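MgGH51 (Meripilus giganteus, PDB 6ZPV) probably hydrolyses terminal alpha-L-arabinofuranosyl residues from arabinose-containing polysaccharides, as a fungal GH51 alpha-L-arabinofuranosidase. Local coordinates at residues G229-W242 against A288-L300. Residues are numbered along the deposited sequence; the frame is centred on the assembly and turned at random.
With NAG (2-acetamido-2-deoxy-beta-D-glucopyranose), chain D; SO4 (sulfate ion), chain Q.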
loop_
_atom_site.group_PDB
_atom_site.type_symbol
_atom_site.label_atom_id
_atom_site.label_comp_id
_atom_site.label_asym_id
_atom_site.label_seq_id
_atom_site.Cartn_x
_atom_site.Cartn_y
_atom_site.Cartn_z
ATOM N N GLY A 229 1.804 8.550 2.503
ATOM C CA GLY A 229 3.143 8.263 2.977
ATOM C C GLY A 229 3.323 8.823 4.360
ATOM O O GLY A 229 2.434 9.504 4.885
ATOM N N GLY A 230 4.466 8.510 5.018
ATOM C CA GLY A 230 5.620 7.886 4.420
ATOM C C GLY A 230 6.454 8.920 3.637
ATOM O O GLY A 230 5.980 9.984 3.256
ATOM N N ASN A 231 7.687 8.488 3.287
ATOM C CA ASN A 231 8.578 9.370 2.542
ATOM C C ASN A 231 7.970 9.810 1.224
ATOM O O ASN A 231 8.240 10.935 0.767
ATOM C CB ASN A 231 9.896 8.692 2.258
ATOM C CG ASN A 231 10.852 8.666 3.423
ATOM O OD1 ASN A 231 10.475 9.050 4.546
ATOM N ND2 ASN A 231 12.107 8.320 3.187
ATOM N N ASN A 232 7.175 8.961 0.568
ATOM C CA ASN A 232 6.638 9.320 -0.765
ATOM C C ASN A 232 5.683 10.513 -0.720
ATOM O O ASN A 232 5.379 11.078 -1.769
ATOM C CB ASN A 232 5.938 8.132 -1.417
ATOM C CG ASN A 232 6.013 8.143 -2.927
ATOM O OD1 ASN A 232 7.119 8.289 -3.486
ATOM N ND2 ASN A 232 4.857 8.052 -3.581
ATOM N N LEU A 233 5.201 10.919 0.457
ATOM C CA LEU A 233 4.439 12.173 0.593
ATOM C C LEU A 233 5.307 13.389 0.347
ATOM O O LEU A 233 4.828 14.438 -0.131
ATOM C CB LEU A 233 3.922 12.244 2.051
ATOM C CG LEU A 233 3.214 13.538 2.496
ATOM C CD1 LEU A 233 1.822 13.659 1.878
ATOM C CD2 LEU A 233 3.131 13.566 4.012
ATOM N N GLU A 234 6.560 13.337 0.822
ATOM C CA GLU A 234 7.358 14.519 1.103
ATOM C C GLU A 234 7.957 15.183 -0.125
ATOM O O GLU A 234 8.146 16.426 -0.120
ATOM C CB GLU A 234 8.424 14.208 2.141
ATOM C CG GLU A 234 7.831 13.964 3.533
ATOM C CD GLU A 234 8.858 13.468 4.508
ATOM O OE1 GLU A 234 9.467 14.385 5.225
ATOM O OE2 GLU A 234 9.094 12.250 4.617
ATOM N N GLY A 235 8.324 14.386 -1.137
ATOM C CA GLY A 235 9.159 14.927 -2.219
ATOM C C GLY A 235 10.590 15.091 -1.824
ATOM O O GLY A 235 10.930 15.067 -0.639
ATOM N N GLN A 236 11.428 15.307 -2.825
ATOM C CA GLN A 236 12.836 15.679 -2.614
ATOM C C GLN A 236 12.984 17.204 -2.400
ATOM O O GLN A 236 13.965 17.635 -1.793
ATOM C CB GLN A 236 13.656 15.180 -3.794
ATOM C CG GLN A 236 15.118 15.400 -3.650
ATOM C CD GLN A 236 15.753 14.664 -2.475
ATOM O OE1 GLN A 236 15.321 13.553 -2.066
ATOM N NE2 GLN A 236 16.758 15.299 -1.886
ATOM N N THR A 237 12.063 17.942 -2.981
ATOM C CA THR A 237 11.996 19.413 -2.970
ATOM C C THR A 237 10.542 19.797 -2.835
ATOM O O THR A 237 9.638 18.969 -3.037
ATOM C CB THR A 237 12.548 19.967 -4.301
ATOM O OG1 THR A 237 11.716 19.462 -5.344
ATOM C CG2 THR A 237 14.027 19.655 -4.483
ATOM N N THR A 238 10.274 21.067 -2.556
ATOM C CA THR A 238 8.879 21.553 -2.497
ATOM C C THR A 238 8.179 21.170 -3.792
ATOM O O THR A 238 7.006 20.703 -3.781
ATOM C CB THR A 238 8.856 23.051 -2.233
ATOM O OG1 THR A 238 9.514 23.302 -0.976
ATOM C CG2 THR A 238 7.455 23.592 -2.213
ATOM N N ALA A 239 8.826 21.374 -4.941
ATOM C CA ALA A 239 8.173 21.151 -6.232
ATOM C C ALA A 239 7.830 19.694 -6.543
ATOM O O ALA A 239 6.934 19.475 -7.378
ATOM C CB ALA A 239 9.045 21.683 -7.361
ATOM N N THR A 240 8.463 18.768 -5.877
ATOM C CA THR A 240 8.258 17.342 -6.117
ATOM C C THR A 240 7.419 16.653 -5.030
ATOM O O THR A 240 7.281 15.421 -5.083
ATOM C CB THR A 240 9.557 16.598 -6.394
ATOM O OG1 THR A 240 10.470 16.815 -5.306
ATOM C CG2 THR A 240 10.183 17.002 -7.733
ATOM N N ARG A 241 6.827 17.421 -4.129
ATOM C CA ARG A 241 5.944 16.867 -3.101
ATOM C C ARG A 241 4.697 16.214 -3.737
ATOM O O ARG A 241 4.298 16.524 -4.853
ATOM C CB ARG A 241 5.513 18.004 -2.175
ATOM C CG ARG A 241 4.490 18.968 -2.786
ATOM C CD ARG A 241 4.313 20.211 -1.914
ATOM N NE ARG A 241 3.252 21.089 -2.366
ATOM C CZ ARG A 241 3.313 21.942 -3.383
ATOM N NH1 ARG A 241 4.446 22.068 -4.075
ATOM N NH2 ARG A 241 2.234 22.621 -3.743
ATOM N N TRP A 242 4.065 15.337 -2.958
ATOM C CA TRP A 242 2.748 14.816 -3.385
ATOM C C TRP A 242 1.744 15.981 -3.299
ATOM O O TRP A 242 1.728 16.693 -2.295
ATOM C CB TRP A 242 2.390 13.639 -2.493
ATOM C CG TRP A 242 1.111 12.933 -2.850
ATOM C CD1 TRP A 242 0.972 11.880 -3.696
ATOM C CD2 TRP A 242 -0.214 13.227 -2.370
ATOM N NE1 TRP A 242 -0.324 11.493 -3.787
ATOM C CE2 TRP A 242 -1.081 12.275 -2.974
ATOM C CE3 TRP A 242 -0.744 14.121 -1.443
ATOM C CZ2 TRP A 242 -2.451 12.255 -2.679
ATOM C CZ3 TRP A 242 -2.096 14.080 -1.169
ATOM C CH2 TRP A 242 -2.940 13.148 -1.762
ATOM N N ALA A 288 -2.437 11.598 5.472
ATOM C CA ALA A 288 -1.370 12.573 5.677
ATOM C C ALA A 288 -1.567 13.783 4.739
ATOM O O ALA A 288 -2.073 13.671 3.623
ATOM C CB ALA A 288 -0.010 11.969 5.463
ATOM N N VAL A 289 -1.140 14.935 5.289
ATOM C CA VAL A 289 -1.000 16.176 4.519
ATOM C C VAL A 289 0.459 16.607 4.550
ATOM O O VAL A 289 1.146 16.505 5.562
ATOM C CB VAL A 289 -1.927 17.302 5.003
ATOM C CG1 VAL A 289 -3.368 16.927 4.781
ATOM C CG2 VAL A 289 -1.702 17.716 6.459
ATOM N N TRP A 290 0.913 17.143 3.417
ATOM C CA TRP A 290 2.250 17.732 3.318
ATOM C C TRP A 290 2.329 18.946 4.231
ATOM O O TRP A 290 1.363 19.737 4.320
ATOM C CB TRP A 290 2.508 18.088 1.845
ATOM C CG TRP A 290 3.962 18.415 1.605
ATOM C CD1 TRP A 290 4.947 17.490 1.371
ATOM C CD2 TRP A 290 4.602 19.689 1.543
ATOM N NE1 TRP A 290 6.156 18.093 1.208
ATOM C CE2 TRP A 290 5.970 19.456 1.299
ATOM C CE3 TRP A 290 4.147 21.018 1.575
ATOM C CZ2 TRP A 290 6.900 20.487 1.111
ATOM C CZ3 TRP A 290 5.034 22.054 1.395
ATOM C CH2 TRP A 290 6.412 21.791 1.149
ATOM N N ALA A 291 3.471 19.114 4.906
ATOM C CA ALA A 291 3.545 20.063 6.043
ATOM C C ALA A 291 4.715 21.029 5.934
ATOM O O ALA A 291 5.125 21.574 6.955
ATOM C CB ALA A 291 3.547 19.312 7.352
ATOM N N GLY A 292 5.194 21.311 4.747
ATOM C CA GLY A 292 6.235 22.346 4.575
ATOM C C GLY A 292 7.657 21.868 4.647
ATOM O O GLY A 292 8.571 22.690 4.752
ATOM N N TYR A 293 7.900 20.565 4.587
ATOM C CA TYR A 293 9.244 19.948 4.580
ATOM C C TYR A 293 9.363 18.927 3.481
ATOM O O TYR A 293 8.413 18.155 3.243
ATOM C CB TYR A 293 9.564 19.330 5.964
ATOM C CG TYR A 293 10.929 18.721 6.037
ATOM C CD1 TYR A 293 12.055 19.513 6.107
ATOM C CD2 TYR A 293 11.118 17.356 6.052
ATOM C CE1 TYR A 293 13.317 18.951 6.150
ATOM C CE2 TYR A 293 12.368 16.786 6.131
ATOM C CZ TYR A 293 13.493 17.576 6.153
ATOM O OH TYR A 293 14.751 17.073 6.259
ATOM N N SER A 294 10.524 18.885 2.846
ATOM C CA SER A 294 10.851 17.838 1.874
ATOM C C SER A 294 12.217 17.246 2.165
ATOM O O SER A 294 12.977 17.793 2.972
ATOM C CB SER A 294 10.718 18.393 0.435
ATOM O OG SER A 294 11.562 19.494 0.222
ATOM N N LEU A 295 12.498 16.097 1.524
ATOM C CA LEU A 295 13.556 15.220 2.037
ATOM C C LEU A 295 14.970 15.736 1.731
ATOM O O LEU A 295 15.894 15.253 2.391
ATOM C CB LEU A 295 13.346 13.803 1.489
ATOM C CG LEU A 295 12.129 13.107 2.085
ATOM C CD1 LEU A 295 11.704 11.937 1.214
ATOM C CD2 LEU A 295 12.427 12.617 3.496
ATOM N N GLY A 296 15.109 16.729 0.855
ATOM C CA GLY A 296 16.417 17.398 0.703
ATOM C C GLY A 296 16.728 18.358 1.821
ATOM O O GLY A 296 17.813 18.961 1.793
ATOM N N GLY A 297 15.885 18.436 2.852
ATOM C CA GLY A 297 16.214 19.217 4.044
ATOM C C GLY A 297 15.642 20.598 4.113
ATOM O O GLY A 297 15.836 21.279 5.147
ATOM N N THR A 298 14.891 21.038 3.090
ATOM C CA THR A 298 14.325 22.402 3.095
ATOM C C THR A 298 12.990 22.448 3.807
ATOM O O THR A 298 12.028 21.752 3.413
ATOM C CB THR A 298 14.166 22.917 1.688
ATOM O OG1 THR A 298 15.459 22.961 1.094
ATOM C CG2 THR A 298 13.577 24.289 1.605
ATOM N N SER A 299 12.910 23.307 4.804
ATOM C CA SER A 299 11.655 23.729 5.434
ATOM C C SER A 299 11.220 25.043 4.801
ATOM O O SER A 299 12.037 25.973 4.792
ATOM C CB SER A 299 11.787 23.929 6.913
ATOM O OG SER A 299 12.117 22.704 7.605
ATOM N N LEU A 300 9.987 25.161 4.417
ATOM C CA LEU A 300 9.460 26.484 4.051
ATOM C C LEU A 300 9.497 27.413 5.255
ATOM O O LEU A 300 9.216 26.972 6.392
ATOM C CB LEU A 300 8.046 26.335 3.550
ATOM C CG LEU A 300 7.889 25.556 2.249
ATOM C CD1 LEU A 300 6.421 25.543 1.901
ATOM C CD2 LEU A 300 8.747 26.163 1.135
HETATM C C1 NAG D . -0.482 26.536 -7.521
HETATM C C2 NAG D . 0.610 27.266 -6.780
HETATM C C3 NAG D . 0.440 28.799 -7.040
HETATM C C4 NAG D . 0.247 29.074 -8.512
HETATM C C5 NAG D . -0.758 28.200 -9.213
HETATM C C6 NAG D . -0.840 28.361 -10.750
HETATM C C7 NAG D . 1.109 26.082 -4.654
HETATM C C8 NAG D . 0.779 25.906 -3.223
HETATM N N2 NAG D . 0.462 27.033 -5.358
HETATM O O3 NAG D . 1.500 29.472 -6.448
HETATM O O4 NAG D . -0.188 30.458 -8.670
HETATM O O5 NAG D . -0.421 26.834 -8.904
HETATM O O6 NAG D . 0.491 27.900 -11.240
HETATM O O7 NAG D . 1.870 25.241 -5.120
HETATM S S SO4 Q . 12.716 24.269 -2.247
HETATM O O1 SO4 Q . 12.700 24.608 -3.664
HETATM O O2 SO4 Q . 11.516 25.010 -1.588
HETATM O O3 SO4 Q . 13.944 24.767 -1.627
HETATM O O4 SO4 Q . 12.639 22.839 -2.219
HETATM O O HOH W 1 14.264 19.727 0.615
HETATM O O HOH W 2 18.119 14.210 0.404
HETATM O O HOH W 3 10.198 21.644 1.147
#
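A chi1 of -167° swings the Trp290 indole away from its own amide nitrogen, and with CG of Arg241 wedged between backbone N and carbonyl carbon (chi1 73°) the arginine chain is laid over one face of that indole. The extended Arg241 chain runs across the ring, its CD lying 3.5 Å from the centroid of the Trp290 six-membered ring in a CH-pi contact, while CB sits above the pyrrole side. Over the opposite face, toward its rim, lie the backbone N atoms of Gly292 and Tyr293. At the edge, Trp290 NE1 donates to Glu234 O at 2.9 Å, a somewhat bent bond (148°) that helps fix the ring's rotation. A phenylalanine in place of Trp290 would probably leave Glu234 O without this donor and the Arg241 methylenes less fully supported. Both segments follow neighbouring parallel strands of the (beta/alpha)8 barrel characteristic of clan GH-A, 224-227 and 284-289, so the contact ties together two loops at the strands' C-terminal ends. Further along, Leu295 N donates to Gly235 O at 2.9 Å, and Gly296 N reaches Gln236 O from above the carbonyl plane. Leu295 CD2 packs 3.5 Å from Glu234 OE2, the carboxylate oxygen that takes a hydrogen bond from Asn350 ND2. Beyond the indole, Thr238 O lies in the Arg241 guanidinium plane, NH1 donating from above the carbonyl plane; NH2 donates to NAG O7 at 3.0 Å and to Gln311.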